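Local coordinates for DUF4621 domain-containing protein (Parabacteroides distasonis, PDB 4H3W), which is of unknown function but is probably secreted and folds into two beta-barrel domains, at residues D222-D225 against Y226-D230; L201-A204 against P205-A209; V252-D255 against E256-P260. All blocks are in the same frame, centred on the assembly; numbering follows the deposited sequence. Where two conformers were deposited one is given.

Interaction 1 of 3, residues D222-D225 against Y226-D230; sequences DFVD and YIFSD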
loop_
_atom_site.group_PDB
_atom_site.type_symbol
_atom_site.label_atom_id
_atom_site.label_comp_id
_atom_site.label_asym_id
_atom_site.label_seq_id
_atom_site.Cartn_x
_atom_site.Cartn_y
_atom_site.Cartn_z
ATOM N N ASP A 222 5.213 37.511 11.086
ATOM C CA ASP A 222 5.821 38.643 11.811
ATOM C C ASP A 222 7.336 38.656 11.767
ATOM O O ASP A 222 7.949 39.606 12.273
ATOM C CB ASP A 222 5.377 38.661 13.287
ATOM C CG ASP A 222 3.908 38.979 13.450
ATOM O OD1 ASP A 222 3.350 39.695 12.585
ATOM O OD2 ASP A 222 3.329 38.512 14.455
ATOM N N PHE A 223 7.940 37.612 11.202
ATOM C CA PHE A 223 9.412 37.511 11.173
ATOM C C PHE A 223 9.978 37.349 9.754
ATOM O O PHE A 223 11.144 37.650 9.547
ATOM C CB PHE A 223 9.950 36.410 12.158
ATOM C CG PHE A 223 9.938 34.963 11.655
ATOM C CD1 PHE A 223 10.605 34.548 10.503
ATOM C CD2 PHE A 223 9.326 33.983 12.433
ATOM C CE1 PHE A 223 10.589 33.212 10.121
ATOM C CE2 PHE A 223 9.312 32.655 12.059
ATOM C CZ PHE A 223 9.937 32.269 10.901
ATOM N N VAL A 224 9.160 36.928 8.787
ATOM C CA VAL A 224 9.684 36.621 7.434
ATOM C C VAL A 224 10.356 37.786 6.748
ATOM O O VAL A 224 11.329 37.578 6.042
ATOM C CB VAL A 224 8.581 36.078 6.481
ATOM C CG1 VAL A 224 8.142 34.703 6.964
ATOM C CG2 VAL A 224 7.415 37.072 6.349
ATOM N N ASP A 225 9.842 39.000 6.919
ATOM C CA ASP A 225 10.415 40.154 6.226
ATOM C C ASP A 225 11.831 40.406 6.695
ATOM O O ASP A 225 12.711 40.706 5.885
ATOM C CB ASP A 225 9.564 41.418 6.428
ATOM C CG ASP A 225 8.269 41.384 5.638
ATOM O OD1 ASP A 225 8.089 40.492 4.776
ATOM O OD2 ASP A 225 7.416 42.256 5.875
ATOM N N TYR A 226 12.055 40.287 7.999
ATOM C CA TYR A 226 13.411 40.463 8.536
ATOM C C TYR A 226 14.317 39.278 8.190
ATOM O O TYR A 226 15.417 39.473 7.705
ATOM C CB TYR A 226 13.391 40.698 10.048
ATOM C CG TYR A 226 14.787 40.779 10.596
ATOM C CD1 TYR A 226 15.512 41.970 10.534
ATOM C CD2 TYR A 226 15.411 39.658 11.116
ATOM C CE1 TYR A 226 16.816 42.033 11.001
ATOM C CE2 TYR A 226 16.707 39.723 11.591
ATOM C CZ TYR A 226 17.401 40.899 11.525
ATOM O OH TYR A 226 18.684 40.947 11.991
ATOM N N ILE A 227 13.851 38.055 8.412
ATOM C CA ILE A 227 14.716 36.885 8.254
ATOM C C ILE A 227 15.062 36.642 6.792
ATOM O O ILE A 227 16.166 36.206 6.504
ATOM C CB ILE A 227 14.085 35.618 8.882
ATOM C CG1 ILE A 227 14.275 35.646 10.382
ATOM C CG2 ILE A 227 14.710 34.344 8.371
ATOM C CD1 ILE A 227 15.712 35.437 10.856
ATOM N N PHE A 228 14.136 36.906 5.880
ATOM C CA PHE A 228 14.394 36.618 4.443
ATOM C C PHE A 228 14.728 37.862 3.617
ATOM O O PHE A 228 14.600 37.840 2.406
ATOM C CB PHE A 228 13.205 35.847 3.872
ATOM C CG PHE A 228 13.020 34.477 4.513
ATOM C CD1 PHE A 228 14.011 33.517 4.408
ATOM C CD2 PHE A 228 11.863 34.166 5.226
ATOM C CE1 PHE A 228 13.859 32.279 5.003
ATOM C CE2 PHE A 228 11.710 32.942 5.822
ATOM C CZ PHE A 228 12.710 31.986 5.700
ATOM N N SER A 229 15.201 38.924 4.278
ATOM C CA SER A 229 15.555 40.174 3.580
ATOM C C SER A 229 16.643 39.943 2.554
ATOM O O SER A 229 16.538 40.425 1.427
ATOM C CB SER A 229 16.041 41.244 4.545
ATOM O OG SER A 229 17.263 40.847 5.119
ATOM N N ASP A 230 17.689 39.220 2.965
ATOM C CA ASP A 230 18.795 38.858 2.082
ATOM C C ASP A 230 19.668 37.767 2.733
ATOM O O ASP A 230 19.265 37.164 3.710
ATOM C CB ASP A 230 19.628 40.105 1.694
ATOM C CG ASP A 230 20.421 40.666 2.852
ATOM O OD1 ASP A 230 19.969 40.537 4.010
ATOM O OD2 ASP A 230 21.500 41.239 2.598
HETATM O O HOH W 1 9.851 40.607 10.043
#

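Interaction 2 of 3, residues L201-A204 against P205-A209; sequences LTPA and PEFSA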
loop_
_atom_site.group_PDB
_atom_site.type_symbol
_atom_site.label_atom_id
_atom_site.label_comp_id
_atom_site.label_asym_id
_atom_site.label_seq_id
_atom_site.Cartn_x
_atom_site.Cartn_y
_atom_site.Cartn_z
ATOM N N LEU A 201 -0.126 -5.470 4.548
ATOM C CA LEU A 201 0.602 -4.321 4.109
ATOM C C LEU A 201 2.072 -4.472 4.512
ATOM O O LEU A 201 2.571 -3.740 5.367
ATOM C CB LEU A 201 -0.041 -3.014 4.646
ATOM C CG LEU A 201 -1.446 -2.765 4.074
ATOM C CD1 LEU A 201 -2.133 -1.562 4.680
ATOM C CD2 LEU A 201 -1.370 -2.582 2.570
ATOM N N THR A 202 2.737 -5.437 3.860
ATOM C CA THR A 202 4.174 -5.634 3.913
ATOM C C THR A 202 4.689 -5.287 2.538
ATOM O O THR A 202 4.537 -6.086 1.609
ATOM C CB THR A 202 4.539 -7.081 4.282
ATOM O OG1 THR A 202 4.052 -7.355 5.567
ATOM C CG2 THR A 202 6.033 -7.300 4.359
ATOM N N PRO A 203 5.198 -4.070 2.350
ATOM C CA PRO A 203 5.641 -3.695 0.982
ATOM C C PRO A 203 6.775 -4.577 0.425
ATOM O O PRO A 203 7.640 -4.997 1.179
ATOM C CB PRO A 203 6.158 -2.272 1.151
ATOM C CG PRO A 203 5.432 -1.783 2.404
ATOM C CD PRO A 203 5.345 -2.963 3.305
ATOM N N ALA A 204 6.716 -4.844 -0.862
ATOM C CA ALA A 204 7.751 -5.509 -1.630
ATOM C C ALA A 204 8.594 -4.442 -2.318
ATOM O O ALA A 204 8.191 -3.285 -2.327
ATOM C CB ALA A 204 7.111 -6.433 -2.659
ATOM N N PRO A 205 9.734 -4.816 -2.902
ATOM C CA PRO A 205 10.620 -3.814 -3.564
ATOM C C PRO A 205 9.934 -2.901 -4.576
ATOM O O PRO A 205 10.297 -1.731 -4.666
ATOM C CB PRO A 205 11.697 -4.701 -4.241
ATOM C CG PRO A 205 11.734 -5.939 -3.393
ATOM C CD PRO A 205 10.337 -6.162 -2.891
ATOM N N GLU A 206 8.949 -3.386 -5.328
ATOM C CA GLU A 206 8.294 -2.554 -6.338
ATOM C C GLU A 206 7.215 -1.606 -5.783
ATOM O O GLU A 206 6.585 -0.835 -6.529
ATOM C CB GLU A 206 7.649 -3.410 -7.418
ATOM C CG GLU A 206 8.641 -4.066 -8.372
ATOM C CD GLU A 206 7.920 -4.821 -9.493
ATOM O OE1 GLU A 206 7.200 -4.190 -10.314
ATOM O OE2 GLU A 206 8.059 -6.050 -9.548
ATOM N N PHE A 207 6.996 -1.630 -4.487
ATOM C CA PHE A 207 5.984 -0.766 -3.894
ATOM C C PHE A 207 6.346 0.693 -4.178
ATOM O O PHE A 207 7.487 1.066 -4.085
ATOM C CB PHE A 207 5.846 -1.012 -2.383
ATOM C CG PHE A 207 4.889 -0.083 -1.726
ATOM C CD1 PHE A 207 5.293 1.164 -1.288
ATOM C CD2 PHE A 207 3.564 -0.426 -1.566
ATOM C CE1 PHE A 207 4.405 2.030 -0.675
ATOM C CE2 PHE A 207 2.665 0.441 -0.957
ATOM C CZ PHE A 207 3.076 1.685 -0.539
ATOM N N SER A 208 5.352 1.502 -4.512
ATOM C CA SER A 208 5.573 2.933 -4.733
ATOM C C SER A 208 4.301 3.705 -4.426
ATOM O O SER A 208 3.226 3.299 -4.822
ATOM C CB SER A 208 6.034 3.143 -6.184
ATOM O OG SER A 208 5.975 4.477 -6.557
ATOM N N ALA A 209 4.428 4.815 -3.705
ATOM C CA ALA A 209 3.318 5.698 -3.391
ATOM C C ALA A 209 3.838 7.063 -2.971
ATOM O O ALA A 209 5.021 7.222 -2.684
ATOM C CB ALA A 209 2.434 5.084 -2.292
#

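Interaction 3 of 3, residues V252-D255 against E256-P260; sequences VIMD and ENNVP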
loop_
_atom_site.group_PDB
_atom_site.type_symbol
_atom_site.label_atom_id
_atom_site.label_comp_id
_atom_site.label_asym_id
_atom_site.label_seq_id
_atom_site.Cartn_x
_atom_site.Cartn_y
_atom_site.Cartn_z
ATOM N N VAL A 252 8.027 21.329 -0.480
ATOM C CA VAL A 252 7.336 22.439 -1.094
ATOM C C VAL A 252 6.998 23.468 -0.044
ATOM O O VAL A 252 6.452 23.165 1.010
ATOM C CB VAL A 252 6.048 22.011 -1.832
ATOM C CG1 VAL A 252 5.452 23.194 -2.609
ATOM C CG2 VAL A 252 6.330 20.829 -2.762
ATOM N N ILE A 253 7.335 24.713 -0.354
ATOM C CA ILE A 253 7.049 25.815 0.517
ATOM C C ILE A 253 5.756 26.429 0.023
ATOM O O ILE A 253 5.675 26.769 -1.136
ATOM C CB ILE A 253 8.176 26.872 0.481
ATOM C CG1 ILE A 253 9.550 26.244 0.776
ATOM C CG2 ILE A 253 7.867 28.005 1.452
ATOM C CD1 ILE A 253 9.665 25.655 2.145
HETATM N N MSE A 254 4.792 26.605 0.935
HETATM C CA MSE A 254 3.459 27.105 0.622
HETATM C C MSE A 254 3.191 28.442 1.284
HETATM O O MSE A 254 3.580 28.689 2.432
HETATM C CB MSE A 254 2.406 26.147 1.168
HETATM C CG MSE A 254 2.522 24.692 0.710
HETATM SE SE MSE A 254 1.919 24.616 -1.146
HETATM C CE MSE A 254 0.056 23.953 -0.903
ATOM N N ASP A 255 2.476 29.314 0.574
ATOM C CA ASP A 255 2.095 30.618 1.089
ATOM C C ASP A 255 0.778 30.549 1.887
ATOM O O ASP A 255 0.226 29.454 2.084
ATOM C CB ASP A 255 2.059 31.620 -0.059
ATOM C CG ASP A 255 0.804 31.508 -0.948
ATOM O OD1 ASP A 255 -0.188 30.796 -0.634
ATOM O OD2 ASP A 255 0.814 32.203 -1.974
ATOM N N GLU A 256 0.318 31.690 2.387
ATOM C CA GLU A 256 -0.872 31.734 3.268
ATOM C C GLU A 256 -2.159 31.248 2.595
ATOM O O GLU A 256 -3.106 30.889 3.283
ATOM C CB GLU A 256 -1.102 33.137 3.820
ATOM C CG GLU A 256 -1.364 34.212 2.782
ATOM C CD GLU A 256 -1.461 35.614 3.389
ATOM O OE1 GLU A 256 -1.782 35.747 4.589
ATOM O OE2 GLU A 256 -1.224 36.584 2.656
ATOM N N ASN A 257 -2.186 31.221 1.271
ATOM C CA ASN A 257 -3.324 30.657 0.533
ATOM C C ASN A 257 -3.112 29.222 0.050
ATOM O O ASN A 257 -3.855 28.741 -0.778
ATOM C CB ASN A 257 -3.658 31.581 -0.633
ATOM C CG ASN A 257 -4.190 32.914 -0.164
ATOM O OD1 ASN A 257 -5.134 32.967 0.629
ATOM N ND2 ASN A 257 -3.554 34.016 -0.601
ATOM N N ASN A 258 -2.109 28.538 0.593
ATOM C CA ASN A 258 -1.712 27.222 0.154
ATOM C C ASN A 258 -1.416 27.180 -1.343
ATOM O O ASN A 258 -1.775 26.226 -2.011
ATOM C CB ASN A 258 -2.783 26.198 0.576
ATOM C CG ASN A 258 -2.833 26.023 2.084
ATOM O OD1 ASN A 258 -1.849 25.605 2.684
ATOM N ND2 ASN A 258 -3.962 26.351 2.708
ATOM N N VAL A 259 -0.776 28.237 -1.850
ATOM C CA VAL A 259 -0.199 28.265 -3.174
ATOM C C VAL A 259 1.343 28.118 -3.062
ATOM O O VAL A 259 1.960 28.787 -2.244
ATOM C CB VAL A 259 -0.502 29.583 -3.892
ATOM C CG1 VAL A 259 0.099 29.588 -5.303
ATOM C CG2 VAL A 259 -2.012 29.833 -3.955
ATOM N N PRO A 260 1.964 27.271 -3.898
ATOM C CA PRO A 260 3.399 27.062 -3.723
ATOM C C PRO A 260 4.198 28.322 -3.970
ATOM O O PRO A 260 3.875 29.074 -4.837
ATOM C CB PRO A 260 3.731 26.012 -4.798
ATOM C CG PRO A 260 2.465 25.220 -4.911
ATOM C CD PRO A 260 1.387 26.278 -4.827
HETATM O O HOH W 2 2.748 31.681 -3.829
#

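Interaction 1 of 3, residues D222-D225 against Y226-D230
Phe223, Val224 and Asp225 meet the residues one turn further on across the single turn of helix 224-227, and Asp222 just ahead of them joins in through water 1. That water donates to Asp222 O and accepts from Tyr226 N at 3.0 Å, bridging the start of the turn. Phe223 is the N-cap residue. Its O receives Ile227 N at 3.0 Å in a nearly straight bond (170° at the hydrogen). In one of the two conformers of Phe223, chi1 of 83° sets CG between the backbone N and the carbonyl carbon, and the ring reaches forward, so that CD1 lies 3.8 Å from Ile227 CG1; the other makes this contact less certain. At Val224 the carbonyl takes Phe228 N at 2.9 Å, the donor tilted 31° from the carbonyl plane. Its side chain runs at a slant to that of Phe228, CB lying 4.0 Å from Phe228 CD2. Over one face of the Phe228 ring stands Ile227 CG2, 3.9 Å above the plane. At Asp225 the helical pattern stops: its O does not bond Ser229 N, and Phe228 has already left helical angles. Leu322 packs on Ile227 and Phe228, and Met286 and Met289 also touch Phe228. The chemistry divides accordingly: two main-chain bonds and a water hold the ends of this one-turn helix, while Val224 packs on Phe228 and the hydrocarbon of Ile227 and Phe228 lies against loops.

Interaction 2 of 3, residues L201-A204 against P205-A209
Phe207 N donates to Ala204 O at 3.0 Å, and this bond closes a type I beta turn from Ala204 to Phe207. It is fairly straight at the hydrogen, yet the donor stands above the carbonyl plane, 46° out of it. Pro205 and Glu206 occupy the two middle positions. The proline ring restricts phi to a value that suits the first of them, while its CD presses close on Ala204 CB at 3.2 Å. Pro203 and Phe207 make the apolar contact: Pro203 CB meets Phe207 CB at 3.8 Å, and Pro203 CG lies over one face of the aromatic ring. Phe207 carries CG opposite its own amide nitrogen (chi1 176°), which leaves CB against Pro203 while the far end of the ring leads away. Phe245 continues the cluster, touching Pro203 and meeting the Phe207 ring with planes about 30° apart. Backbone bonds from Ala204 to Ala93 and from Phe207 to Gly303 tether both ends of the turn. What results is a proline-containing type I turn in the connection between strand 194-200 and strand 208-215, which belong to different antiparallel sheets, consistent with a linker between the two beta-barrel domains.

Interaction 3 of 3, residues V252-D255 against E256-P260
Asp255 and Val259 lie side by side and point the same way, so the carboxylate rests along the valine, with OD2 3.5 Å from Val259 CB. Chi1 of 77° folds that carboxylate back over the turn, where OD1 accepts Asn257 N at 2.8 Å and Val259 N at 2.9 Å. The two donors come from opposite faces of the carboxylate plane; the bond to Asn257 N makes an Asx turn. Main-chain bonds complete the bend: Asn258 N to Asp255 O closes a type I turn, and Asp255 N reaches Val259 O at 2.9 Å. With Asn258 at positive phi, this fits a type I turn with a G1 beta bulge. Val252 and Pro260 run alongside each other, Val252 CG1 to Pro260 CB at 4.0 Å. Met254, here selenomethionine, bends at chi2 and chi3 to bring SE within 3.9 Å of Pro260 CG. Asn258 turns its OD1 to Arg214. Replacing the acid at Asp255 by alanine is likely to leave the amides of Asn257 and Val259 without their shared acceptor, the turn held by main-chain bonds alone. Water 2 probably bridges Asp255 OD2 and Pro260 O, so both oxygens may help ease the acid's negative charge.

How the interactions relate
From the N terminus the chain meets interaction 2 first, in the connection that leaves strand 194-200 and starts strand 208-215 in another sheet. After that strand comes interaction 1 on helix 224-227, about 42 Å from interaction 2 between centres. Strands 233-240 and 246-254 follow, and interaction 3 turns the chain at the end of the latter. The three are in series; none nests in or crosses another, and each closes a local bend. Interactions 2 and 3 reach one sheet, in which strand 294-302 separates 208-215 from 246-254. Interactions 1 and 3, about 8 Å apart at their nearest atoms, share a neighbour: Met289 touches both Phe228 and Ile253.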